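Local coordinates for protein dephospho-CoA kinase (Legionella pneumophila subsp. pneumophila, PDB 4TTR) that probably catalyses the last step of coenzyme A biosynthesis, using ATP to phosphorylate the 3'-hydroxyl group of dephospho-CoA, at residues G23-G28 and A171-L176; D86-F89 and E94-W97; D185-E190 and K197-K202. All blocks are in the same frame, centred on the assembly; numbering follows the deposited sequence.

Contact 1 (G23-G28 and A171-L176). With BU2 (1,3-butanediol), chain B.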
ATOM      1  N   GLY A  23       5.010  -1.952  -1.490  1.00 17.40           N
ATOM      2  CA  GLY A  23       5.433  -3.315  -1.730  1.00 21.19           C
ATOM      3  C   GLY A  23       4.862  -3.854  -3.017  1.00 24.81           C
ATOM      4  O   GLY A  23       3.759  -3.475  -3.415  1.00 22.83           O
ATOM      5  N   ASN A  24       5.608  -4.735  -3.677  1.00 24.39           N
ATOM      6  CA  ASN A  24       5.084  -5.384  -4.861  1.00 30.79           C
ATOM      7  C   ASN A  24       4.115  -6.476  -4.429  1.00 30.68           C
ATOM      8  O   ASN A  24       3.704  -6.541  -3.271  1.00 26.92           O
ATOM      9  CB  ASN A  24       6.211  -5.933  -5.762  1.00 29.83           C
ATOM     10  CG  ASN A  24       7.017  -7.060  -5.121  1.00 31.47           C
ATOM     11  OD1 ASN A  24       6.696  -7.554  -4.047  1.00 29.56           O
ATOM     12  ND2 ASN A  24       8.074  -7.479  -5.807  1.00 37.99           N
ATOM     13  N   ILE A  25       3.765  -7.344  -5.358  1.00 33.14           N
ATOM     14  CA  ILE A  25       2.649  -8.246  -5.159  1.00 35.53           C
ATOM     15  C   ILE A  25       3.081  -9.406  -4.268  1.00 32.67           C
ATOM     16  O   ILE A  25       4.131 -10.014  -4.490  1.00 28.06           O
ATOM     17  CB  ILE A  25       2.113  -8.728  -6.524  1.00 38.78           C
ATOM     18  CG1 ILE A  25       1.532  -7.536  -7.291  1.00 50.39           C
ATOM     19  CG2 ILE A  25       1.032  -9.781  -6.358  1.00 39.74           C
ATOM     20  CD1 ILE A  25       2.570  -6.581  -7.928  1.00 46.87           C
ATOM     21  N   ALA A  26       2.278  -9.679  -3.242  1.00 29.58           N
ATOM     22  CA  ALA A  26       2.573 -10.737  -2.281  1.00 31.29           C
ATOM     23  C   ALA A  26       3.955 -10.544  -1.661  1.00 27.18           C
ATOM     24  O   ALA A  26       4.697 -11.503  -1.464  1.00 31.65           O
ATOM     25  CB  ALA A  26       2.478 -12.096  -2.951  1.00 39.20           C
ATOM     26  N   SER A  27       4.288  -9.294  -1.362  1.00 25.69           N
ATOM     27  CA  SER A  27       5.609  -8.936  -0.850  1.00 24.47           C
ATOM     28  C   SER A  27       5.785  -9.254   0.627  1.00 19.37           C
ATOM     29  O   SER A  27       6.899  -9.488   1.080  1.00 22.46           O
ATOM     30  CB  SER A  27       5.861  -7.445  -1.060  1.00 21.32           C
ATOM     31  OG  SER A  27       4.908  -6.672  -0.355  1.00 20.98           O
ATOM     32  N   GLY A  28       4.685  -9.244   1.376  1.00 23.65           N
ATOM     33  CA  GLY A  28       4.748  -9.411   2.814  1.00 22.50           C
ATOM     34  C   GLY A  28       4.584  -8.080   3.528  1.00 19.72           C
ATOM     35  O   GLY A  28       4.913  -7.967   4.709  1.00 19.77           O
ATOM     36  N   ALA A 171       3.220 -11.929 -14.258  1.00 30.07           N
ATOM     37  CA  ALA A 171       3.720 -11.502 -15.561  1.00 27.45           C
ATOM     38  C   ALA A 171       3.198 -10.120 -15.942  1.00 27.20           C
ATOM     39  O   ALA A 171       3.820  -9.417 -16.741  1.00 32.14           O
ATOM     40  CB  ALA A 171       3.338 -12.523 -16.633  1.00 26.81           C
ATOM     41  N   THR A 172       2.067  -9.729 -15.361  1.00 24.05           N
ATOM     42  CA  THR A 172       1.398  -8.487 -15.733  1.00 29.62           C
ATOM     43  C   THR A 172       1.604  -7.359 -14.719  1.00 34.75           C
ATOM     44  O   THR A 172       1.025  -6.280 -14.858  1.00 32.38           O
ATOM     45  CB  THR A 172      -0.112  -8.719 -15.910  1.00 36.89           C
ATOM     46  OG1 THR A 172      -0.633  -9.397 -14.760  1.00 42.40           O
ATOM     47  CG2 THR A 172      -0.373  -9.556 -17.152  1.00 35.11           C
ATOM     48  N   GLN A 173       2.431  -7.594 -13.710  1.00 33.72           N
ATOM     49  CA  GLN A 173       2.669  -6.577 -12.691  1.00 35.18           C
ATOM     50  C   GLN A 173       3.492  -5.423 -13.249  1.00 26.28           C
ATOM     51  O   GLN A 173       4.212  -5.592 -14.229  1.00 31.71           O
ATOM     52  CB  GLN A 173       3.367  -7.188 -11.480  1.00 31.03           C
ATOM     53  CG  GLN A 173       2.613  -8.363 -10.893  1.00 41.88           C
ATOM     54  CD  GLN A 173       1.171  -8.023 -10.562  1.00 56.60           C
ATOM     55  OE1 GLN A 173       0.848  -6.880 -10.240  1.00 51.28           O
ATOM     56  NE2 GLN A 173       0.294  -9.015 -10.648  1.00 52.52           N
ATOM     57  N   PRO A 174       3.379  -4.238 -12.629  1.00 31.86           N
ATOM     58  CA  PRO A 174       4.153  -3.092 -13.113  1.00 33.55           C
ATOM     59  C   PRO A 174       5.644  -3.318 -12.940  1.00 35.65           C
ATOM     60  O   PRO A 174       6.055  -3.956 -11.971  1.00 34.98           O
ATOM     61  CB  PRO A 174       3.677  -1.932 -12.228  1.00 29.66           C
ATOM     62  CG  PRO A 174       2.450  -2.427 -11.529  1.00 33.20           C
ATOM     63  CD  PRO A 174       2.595  -3.902 -11.428  1.00 35.33           C
ATOM     64  N   ASN A 175       6.446  -2.808 -13.866  1.00 36.85           N
ATOM     65  CA  ASN A 175       7.888  -2.899 -13.719  1.00 35.03           C
ATOM     66  C   ASN A 175       8.320  -2.057 -12.531  1.00 34.70           C
ATOM     67  O   ASN A 175       7.788  -0.970 -12.300  1.00 32.38           O
ATOM     68  CB  ASN A 175       8.596  -2.454 -14.996  1.00 37.70           C
ATOM     69  CG  ASN A 175       8.157  -3.253 -16.206  1.00 47.94           C
ATOM     70  OD1 ASN A 175       8.463  -4.439 -16.325  1.00 49.41           O
ATOM     71  ND2 ASN A 175       7.432  -2.605 -17.111  1.00 47.34           N
ATOM     72  N   LEU A 176       9.274  -2.580 -11.770  1.00 30.77           N
ATOM     73  CA  LEU A 176       9.660  -1.983 -10.502  1.00 28.10           C
ATOM     74  C   LEU A 176      10.933  -1.162 -10.622  1.00 28.49           C
ATOM     75  O   LEU A 176      11.328  -0.499  -9.666  1.00 26.72           O
ATOM     76  CB  LEU A 176       9.854  -3.075  -9.449  1.00 26.46           C
ATOM     77  CG  LEU A 176       8.713  -4.079  -9.321  1.00 33.07           C
ATOM     78  CD1 LEU A 176       9.133  -5.251  -8.448  1.00 39.98           C
ATOM     79  CD2 LEU A 176       7.480  -3.396  -8.757  1.00 32.15           C
TER
HETATM   80  C1  BU2 B 301       1.325  -9.599   3.441  1.00 34.71           C
HETATM   81  O1  BU2 B 301       1.081 -10.987   3.526  1.00 48.91           O
HETATM   82  C2  BU2 B 301       0.247  -8.922   2.621  1.00 49.22           C
HETATM   83  C3  BU2 B 301       0.900  -8.139   1.502  1.00 37.10           C
HETATM   84  O3  BU2 B 301       1.241  -9.030   0.464  1.00 33.44           O
HETATM   85  C4  BU2 B 301      -0.063  -7.093   0.988  1.00 45.20           C

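Contact 2 (D86-F89 and E94-W97)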
ATOM      1  N   ASP A  86      -9.532  -5.515 -10.259  1.00 21.80           N
ATOM      2  CA  ASP A  86      -9.289  -6.073 -11.587  1.00 19.38           C
ATOM      3  C   ASP A  86      -9.323  -4.980 -12.649  1.00 20.31           C
ATOM      4  O   ASP A  86      -8.505  -4.975 -13.567  1.00 18.50           O
ATOM      5  CB  ASP A  86     -10.324  -7.152 -11.927  1.00 21.83           C
ATOM      6  CG  ASP A  86     -10.212  -8.376 -11.034  1.00 25.07           C
ATOM      7  OD1 ASP A  86      -9.182  -8.524 -10.345  1.00 26.76           O
ATOM      8  OD2 ASP A  86     -11.156  -9.195 -11.026  1.00 31.54           O
ATOM      9  N   ILE A  87     -10.270  -4.056 -12.520  1.00 19.15           N
ATOM     10  CA  ILE A  87     -10.405  -2.967 -13.479  1.00 17.67           C
ATOM     11  C   ILE A  87      -9.219  -2.014 -13.371  1.00 18.64           C
ATOM     12  O   ILE A  87      -8.614  -1.644 -14.378  1.00 19.55           O
ATOM     13  CB  ILE A  87     -11.731  -2.187 -13.272  1.00 19.17           C
ATOM     14  CG1 ILE A  87     -12.923  -3.074 -13.639  1.00 15.05           C
ATOM     15  CG2 ILE A  87     -11.751  -0.909 -14.116  1.00 19.29           C
ATOM     16  CD1 ILE A  87     -14.288  -2.469 -13.328  1.00 18.00           C
ATOM     17  N   ILE A  88      -8.896  -1.622 -12.146  1.00 17.65           N
ATOM     18  CA  ILE A  88      -7.805  -0.689 -11.892  1.00 22.01           C
ATOM     19  C   ILE A  88      -6.474  -1.249 -12.398  1.00 19.99           C
ATOM     20  O   ILE A  88      -5.670  -0.528 -12.987  1.00 16.98           O
ATOM     21  CB  ILE A  88      -7.695  -0.363 -10.372  1.00 19.16           C
ATOM     22  CG1 ILE A  88      -8.944   0.375  -9.868  1.00 32.60           C
ATOM     23  CG2 ILE A  88      -6.468   0.472 -10.063  1.00 39.19           C
ATOM     24  CD1 ILE A  88      -9.429   1.514 -10.741  1.00 23.83           C
ATOM     25  N   PHE A  89      -6.246  -2.536 -12.170  1.00 17.67           N
ATOM     26  CA  PHE A  89      -4.977  -3.156 -12.533  1.00 25.03           C
ATOM     27  C   PHE A  89      -4.776  -3.227 -14.045  1.00 23.67           C
ATOM     28  O   PHE A  89      -3.659  -3.082 -14.532  1.00 22.41           O
ATOM     29  CB  PHE A  89      -4.889  -4.559 -11.933  1.00 30.74           C
ATOM     30  CG  PHE A  89      -3.684  -5.336 -12.381  1.00 42.69           C
ATOM     31  CD1 PHE A  89      -3.783  -6.267 -13.401  1.00 35.93           C
ATOM     32  CD2 PHE A  89      -2.452  -5.128 -11.786  1.00 43.52           C
ATOM     33  CE1 PHE A  89      -2.675  -6.980 -13.816  1.00 36.92           C
ATOM     34  CE2 PHE A  89      -1.340  -5.837 -12.196  1.00 37.92           C
ATOM     35  CZ  PHE A  89      -1.453  -6.766 -13.213  1.00 49.26           C
ATOM     36  N   GLU A  94      -8.189   4.260 -15.648  1.00 22.09           N
ATOM     37  CA  GLU A  94      -9.172   4.120 -14.587  1.00 22.45           C
ATOM     38  C   GLU A  94      -8.489   4.119 -13.229  1.00 20.84           C
ATOM     39  O   GLU A  94      -9.065   4.573 -12.240  1.00 20.18           O
ATOM     40  CB  GLU A  94      -9.992   2.841 -14.773  1.00 21.57           C
ATOM     41  CG  GLU A  94     -10.780   2.798 -16.069  1.00 20.46           C
ATOM     42  CD  GLU A  94     -11.924   3.797 -16.113  1.00 22.65           C
ATOM     43  OE1 GLU A  94     -12.681   3.787 -17.105  1.00 24.71           O
ATOM     44  OE2 GLU A  94     -12.076   4.591 -15.162  1.00 22.73           O
ATOM     45  N   ARG A  95      -7.266   3.604 -13.179  1.00 21.74           N
ATOM     46  CA  ARG A  95      -6.478   3.686 -11.958  1.00 22.49           C
ATOM     47  C   ARG A  95      -6.257   5.142 -11.601  1.00 18.86           C
ATOM     48  O   ARG A  95      -6.431   5.544 -10.451  1.00 21.70           O
ATOM     49  CB  ARG A  95      -5.133   2.973 -12.105  1.00 26.66           C
ATOM     50  CG  ARG A  95      -4.206   3.234 -10.931  1.00 28.56           C
ATOM     51  CD  ARG A  95      -3.160   2.159 -10.772  1.00 35.71           C
ATOM     52  NE  ARG A  95      -2.366   1.995 -11.983  1.00 50.37           N
ATOM     53  CZ  ARG A  95      -1.411   2.833 -12.371  1.00 46.21           C
ATOM     54  NH1 ARG A  95      -1.129   3.911 -11.649  1.00 47.62           N
ATOM     55  NH2 ARG A  95      -0.741   2.596 -13.490  1.00 38.83           N
ATOM     56  N   LEU A  96      -5.885   5.932 -12.601  1.00 17.68           N
ATOM     57  CA  LEU A  96      -5.615   7.345 -12.391  1.00 22.34           C
ATOM     58  C   LEU A  96      -6.891   8.096 -12.031  1.00 20.98           C
ATOM     59  O   LEU A  96      -6.870   8.981 -11.175  1.00 19.46           O
ATOM     60  CB  LEU A  96      -4.967   7.951 -13.635  1.00 23.24           C
ATOM     61  CG  LEU A  96      -3.491   7.570 -13.814  1.00 40.68           C
ATOM     62  CD1 LEU A  96      -3.002   7.905 -15.212  1.00 42.64           C
ATOM     63  CD2 LEU A  96      -2.618   8.261 -12.775  1.00 39.14           C
ATOM     64  N   TRP A  97      -7.997   7.741 -12.680  1.00 18.06           N
ATOM     65  CA  TRP A  97      -9.274   8.375 -12.384  1.00 17.65           C
ATOM     66  C   TRP A  97      -9.632   8.144 -10.921  1.00 16.94           C
ATOM     67  O   TRP A  97      -9.994   9.077 -10.208  1.00 16.67           O
ATOM     68  CB  TRP A  97     -10.387   7.840 -13.291  1.00 19.61           C
ATOM     69  CG  TRP A  97     -11.727   8.444 -12.978  1.00 17.54           C
ATOM     70  CD1 TRP A  97     -12.267   9.574 -13.524  1.00 18.70           C
ATOM     71  CD2 TRP A  97     -12.690   7.961 -12.031  1.00 16.12           C
ATOM     72  NE1 TRP A  97     -13.505   9.819 -12.979  1.00 16.67           N
ATOM     73  CE2 TRP A  97     -13.787   8.844 -12.062  1.00 15.02           C
ATOM     74  CE3 TRP A  97     -12.729   6.865 -11.164  1.00 17.02           C
ATOM     75  CZ2 TRP A  97     -14.911   8.666 -11.259  1.00 15.64           C
ATOM     76  CZ3 TRP A  97     -13.846   6.691 -10.368  1.00 16.42           C
ATOM     77  CH2 TRP A  97     -14.921   7.586 -10.422  1.00 16.47           C
TER

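Contact 3 (D185-E190 and K197-K202)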
ATOM      1  N   ASP A 185      15.038   2.581   0.735  1.00 14.39           N
ATOM      2  CA  ASP A 185      15.354   1.254   1.238  1.00  9.97           C
ATOM      3  C   ASP A 185      14.454   0.211   0.590  1.00 14.79           C
ATOM      4  O   ASP A 185      13.258   0.437   0.399  1.00 10.37           O
ATOM      5  CB  ASP A 185      15.209   1.206   2.758  1.00 13.84           C
ATOM      6  CG  ASP A 185      16.101   2.214   3.456  1.00 21.69           C
ATOM      7  OD1 ASP A 185      17.319   1.953   3.572  1.00 19.40           O
ATOM      8  OD2 ASP A 185      15.585   3.266   3.886  1.00 14.42           O
ATOM      9  N   VAL A 186      15.055  -0.920   0.237  1.00 10.40           N
ATOM     10  CA  VAL A 186      14.339  -2.054  -0.316  1.00  8.92           C
ATOM     11  C   VAL A 186      14.510  -3.251   0.613  1.00 11.53           C
ATOM     12  O   VAL A 186      15.623  -3.720   0.835  1.00 12.61           O
ATOM     13  CB  VAL A 186      14.845  -2.405  -1.726  1.00 10.83           C
ATOM     14  CG1 VAL A 186      14.145  -3.650  -2.259  1.00 11.00           C
ATOM     15  CG2 VAL A 186      14.642  -1.226  -2.670  1.00 11.72           C
ATOM     16  N   LEU A 187      13.398  -3.730   1.158  1.00  8.47           N
ATOM     17  CA  LEU A 187      13.401  -4.905   2.016  1.00  9.30           C
ATOM     18  C   LEU A 187      13.080  -6.135   1.182  1.00 11.66           C
ATOM     19  O   LEU A 187      11.936  -6.337   0.772  1.00 12.53           O
ATOM     20  CB  LEU A 187      12.386  -4.747   3.152  1.00  8.12           C
ATOM     21  CG  LEU A 187      12.555  -5.631   4.388  1.00 11.02           C
ATOM     22  CD1 LEU A 187      11.601  -5.156   5.475  1.00 12.14           C
ATOM     23  CD2 LEU A 187      12.314  -7.100   4.086  1.00 12.02           C
ATOM     24  N   ILE A 188      14.101  -6.942   0.913  1.00 13.45           N
ATOM     25  CA  ILE A 188      13.907  -8.196   0.204  1.00 11.01           C
ATOM     26  C   ILE A 188      13.407  -9.237   1.199  1.00 13.92           C
ATOM     27  O   ILE A 188      14.155  -9.685   2.066  1.00 14.02           O
ATOM     28  CB  ILE A 188      15.206  -8.692  -0.478  1.00 18.33           C
ATOM     29  CG1 ILE A 188      15.870  -7.551  -1.259  1.00 17.07           C
ATOM     30  CG2 ILE A 188      14.897  -9.872  -1.399  1.00 16.51           C
ATOM     31  CD1 ILE A 188      17.198  -7.921  -1.901  1.00 16.35           C
ATOM     32  N   ASN A 189      12.131  -9.594   1.083  1.00 15.38           N
ATOM     33  CA  ASN A 189      11.506 -10.572   1.968  1.00 16.25           C
ATOM     34  C   ASN A 189      11.632 -11.965   1.372  1.00 19.74           C
ATOM     35  O   ASN A 189      10.704 -12.458   0.733  1.00 20.58           O
ATOM     36  CB  ASN A 189      10.034 -10.214   2.200  1.00 17.49           C
ATOM     37  CG  ASN A 189       9.315 -11.217   3.087  1.00 17.48           C
ATOM     38  OD1 ASN A 189       9.938 -12.004   3.794  1.00 22.09           O
ATOM     39  ND2 ASN A 189       7.991 -11.187   3.051  1.00 22.07           N
ATOM     40  N   GLU A 190      12.786 -12.592   1.592  1.00 25.62           N
ATOM     41  CA  GLU A 190      13.147 -13.815   0.882  1.00 28.81           C
ATOM     42  C   GLU A 190      13.406 -15.020   1.789  1.00 40.11           C
ATOM     43  O   GLU A 190      13.840 -16.065   1.305  1.00 34.24           O
ATOM     44  CB  GLU A 190      14.387 -13.556   0.010  1.00 26.34           C
ATOM     45  CG  GLU A 190      15.523 -12.819   0.716  1.00 27.65           C
ATOM     46  CD  GLU A 190      16.800 -12.761  -0.116  1.00 32.47           C
ATOM     47  OE1 GLU A 190      17.865 -12.440   0.450  1.00 35.73           O
ATOM     48  OE2 GLU A 190      16.743 -13.034  -1.333  1.00 32.81           O
ATOM     49  N   LYS A 197      11.329  -9.836  10.536  1.00 15.63           N
ATOM     50  CA  LYS A 197      11.272  -9.056  11.764  1.00 17.10           C
ATOM     51  C   LYS A 197      12.616  -8.424  12.101  1.00 14.16           C
ATOM     52  O   LYS A 197      12.677  -7.282  12.554  1.00 11.52           O
ATOM     53  CB  LYS A 197      10.820  -9.934  12.924  1.00 18.40           C
ATOM     54  CG  LYS A 197      10.678  -9.189  14.234  1.00 21.26           C
ATOM     55  CD  LYS A 197      10.480 -10.173  15.370  1.00 29.62           C
ATOM     56  CE  LYS A 197      10.404  -9.466  16.717  1.00 44.87           C
ATOM     57  NZ  LYS A 197      11.718  -8.899  17.137  1.00 34.81           N
ATOM     58  N   ALA A 198      13.691  -9.177  11.898  1.00 17.32           N
ATOM     59  CA  ALA A 198      15.028  -8.665  12.158  1.00 15.72           C
ATOM     60  C   ALA A 198      15.317  -7.474  11.255  1.00 12.77           C
ATOM     61  O   ALA A 198      15.842  -6.459  11.701  1.00 14.18           O
ATOM     62  CB  ALA A 198      16.066  -9.755  11.956  1.00 22.11           C
ATOM     63  N   LYS A 199      14.956  -7.597   9.985  1.00 13.94           N
ATOM     64  CA  LYS A 199      15.182  -6.526   9.026  1.00 14.13           C
ATOM     65  C   LYS A 199      14.374  -5.274   9.377  1.00 13.05           C
ATOM     66  O   LYS A 199      14.891  -4.160   9.298  1.00 10.26           O
ATOM     67  CB  LYS A 199      14.846  -7.006   7.616  1.00 12.06           C
ATOM     68  CG  LYS A 199      15.900  -7.940   7.048  1.00 14.17           C
ATOM     69  CD  LYS A 199      15.602  -8.340   5.627  1.00 13.89           C
ATOM     70  CE  LYS A 199      16.826  -8.947   4.968  1.00 15.41           C
ATOM     71  NZ  LYS A 199      16.553  -9.297   3.556  1.00 13.50           N
ATOM     72  N   VAL A 200      13.117  -5.460   9.767  1.00  9.39           N
ATOM     73  CA  VAL A 200      12.278  -4.341  10.189  1.00 11.49           C
ATOM     74  C   VAL A 200      12.894  -3.640  11.402  1.00 12.13           C
ATOM     75  O   VAL A 200      12.881  -2.418  11.487  1.00 14.13           O
ATOM     76  CB  VAL A 200      10.839  -4.808  10.518  1.00 10.59           C
ATOM     77  CG1 VAL A 200      10.058  -3.724  11.255  1.00 12.77           C
ATOM     78  CG2 VAL A 200      10.109  -5.199   9.243  1.00 11.58           C
ATOM     79  N   ASN A 201      13.436  -4.420  12.331  1.00 12.99           N
ATOM     80  CA  ASN A 201      14.096  -3.855  13.500  1.00 15.94           C
ATOM     81  C   ASN A 201      15.230  -2.908  13.119  1.00 14.16           C
ATOM     82  O   ASN A 201      15.327  -1.810  13.654  1.00 13.50           O
ATOM     83  CB  ASN A 201      14.633  -4.965  14.403  1.00 19.65           C
ATOM     84  CG  ASN A 201      13.868  -5.074  15.704  1.00 34.60           C
ATOM     85  OD1 ASN A 201      14.233  -4.457  16.706  1.00 51.58           O
ATOM     86  ND2 ASN A 201      12.790  -5.851  15.695  1.00 26.70           N
ATOM     87  N   LYS A 202      16.080  -3.327  12.186  1.00 14.57           N
ATOM     88  CA  LYS A 202      17.205  -2.493  11.766  1.00 15.94           C
ATOM     89  C   LYS A 202      16.738  -1.237  11.039  1.00 13.71           C
ATOM     90  O   LYS A 202      17.346  -0.181  11.179  1.00 11.36           O
ATOM     91  CB  LYS A 202      18.160  -3.286  10.877  1.00 16.79           C
ATOM     92  CG  LYS A 202      18.863  -4.415  11.606  1.00 26.64           C
ATOM     93  CD  LYS A 202      20.137  -4.827  10.895  1.00 37.55           C
ATOM     94  CE  LYS A 202      20.541  -6.244  11.261  1.00 45.20           C
ATOM     95  NZ  LYS A 202      19.642  -7.256  10.639  1.00 48.07           N
TER

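Contact 1 (G23-G28 and A171-L176)
Ile25 and Asn24, at the start of the phosphate-binding loop, meet Gln173, Pro174 and Leu176 side chain to side chain, and no hydrogen bond bridges the two segments. The largest of these meetings is that of Ile25 with Gln173, which approach from opposite directions. Ile25 CD1 lies against the CB and CG methylenes of the glutamine, 3.5 Å from Gln173 CG. A bend at chi2 (-54°) brings the glutamine amide alongside the CG1-CD1 arm of Ile25, although the fine detail at its oxygen is doubtful. Pro174 makes a looser apolar contact with the same methyl, its CD 4.4 Å from Ile25 CD1. In the second patch, Leu176 crosses Asn24 at about a right angle, its CD1 methyl 3.6 Å from Asn24 ND2 and both of its methyls near Asn24 CB.

Weak bonds within the loop, and further ones from helix 148-159, fix its course. Asn24 to Ser27 form a type II turn, in which Asn24 O receives weak bonds from Ser27 N and from Ser27 OG, the latter at 3.2 Å. Further round, Ile25 O and Ala26 O are hydrogen-bonded by Gln151 and Arg154.

1,3-Butanediol rests against the loop, with Gly28 CA 3.5 Å from BU2 C1 and Ala26 CA equally far from BU2 O3. Residues 26-28 belong to the predicted ATP site, and the sequence from Gly23 through Gly28 to Lys29 and Ser30 fits a Walker A P-loop, which adopts a non-canonical conformation in this enzyme.

Within the fold, the P-loop joins strand 18-23 to helix 29-38, for which Gly28 is the N-cap residue. Residues 171-176 connect helices 163-171 and 177-182 and flank the loop, while Ile25 also touches Ile155 of helix 148-159.

Contact 2 (D86-F89 and E94-W97)
Ile88 packs closely against Arg95 and the backbone of Glu94 where helix 81-90 gives way to helix 92-115. The two side chains cross at about a right angle. A chi1 of -65° puts CG1 of Ile88 beside the backbone N and swings CG2 round to the aliphatic stem of the arginine, 3.5 Å from Arg95 CB and nearly as close to CG and CD. The other branch reaches toward the second helix and sets Ile88 CD1 3.4 Å from Glu94 O. One isoleucine thus spans two successive residues of the facing helix, and the CA atoms of Ile88 and Arg95 come within 4.6 Å of each other.

The contact is looser at Ile87, whose CG2 methyl stays 4.2 Å from Glu94 CB. Glu94 starts out toward the first helix, but a bend at chi2 (-69°) carries its carboxylate away, and OE2 is hydrogen-bonded to His67 NE2. No hydrogen bond joins the two segments, and the touching side chains all remain partly exposed. Phe68 of helix 59-68 adjoins both Ile87 and Glu94, while the Arg95 side chain touches Leu129.

Two consecutive helices, separated by a single residue and packed together at the joint, are here part of the helical region beside the P-loop core, consistent with the CoA-binding domain of dephospho-CoA kinases.

Contact 3 (D185-E190 and K197-K202)
Strand 185-188 and the helical segment 197-202 run nearly antiparallel, at 165°, with their axes 9.7 Å apart and Leu187 nearest Lys199. Lys199 does most of the joining. Its chain is extended beyond CG, with chi2 to chi4 all near 180°, and stretches past Leu187 to the end of the strand. There the ammonium group donates a hydrogen bond from Lys199 NZ to Ile188 O at 2.8 Å. The nitrogen lies in the carbonyl plane, with a C=O...N angle of 146°, so the lysine ties the helix to a main-chain acceptor on the strand. Glu190 OE1 is nearby at 4.6 Å from Lys199 NZ, too far for a salt bridge, although the opposite charge could still help hold the ammonium group in place.

Apart from this bond the contact is apolar. Leu187 points at the helix and divides its branches between two residues: CD2 meets the methylene chain of the lysine, 3.8 Å from Lys199 CD, whereas CD1 lies 4.1 Å from Val200 CG2.

Strand and helix are the last beta-alpha unit of the P-loop NTPase-type parallel sheet. The strand is outermost on its side, bonded through its backbone to strand 140-145. Helix 192-213 doubles back along it, with Leu196 and Leu203 also touching Leu187, while Val200 turns to Val32, Phe35 and Phe36 of helix 29-38, the helix that follows the P-loop.

How the contacts relate
From the N terminus, strand 18-23 leads into the P-loop, and contact 1 is closed only when residues 171-176 return to it, 142 residues later. Contact 2 is nested inside that long loop and closes a short one, pairing helices 81-90 and 92-115. The two touch where Phe89 packs on Thr172 and Gln173. Contact 3 follows in series near the C terminus and turns helix 192-213 back on the edge strand. It meets contact 1 through a probable hydrogen bond from Asn189 ND2 to Ser27 O. Contacts 2 and 3, centres 30 Å apart, lie on opposite sides of the chain's centre; contact 1, which touches both, links the helical region to the sheet's edge.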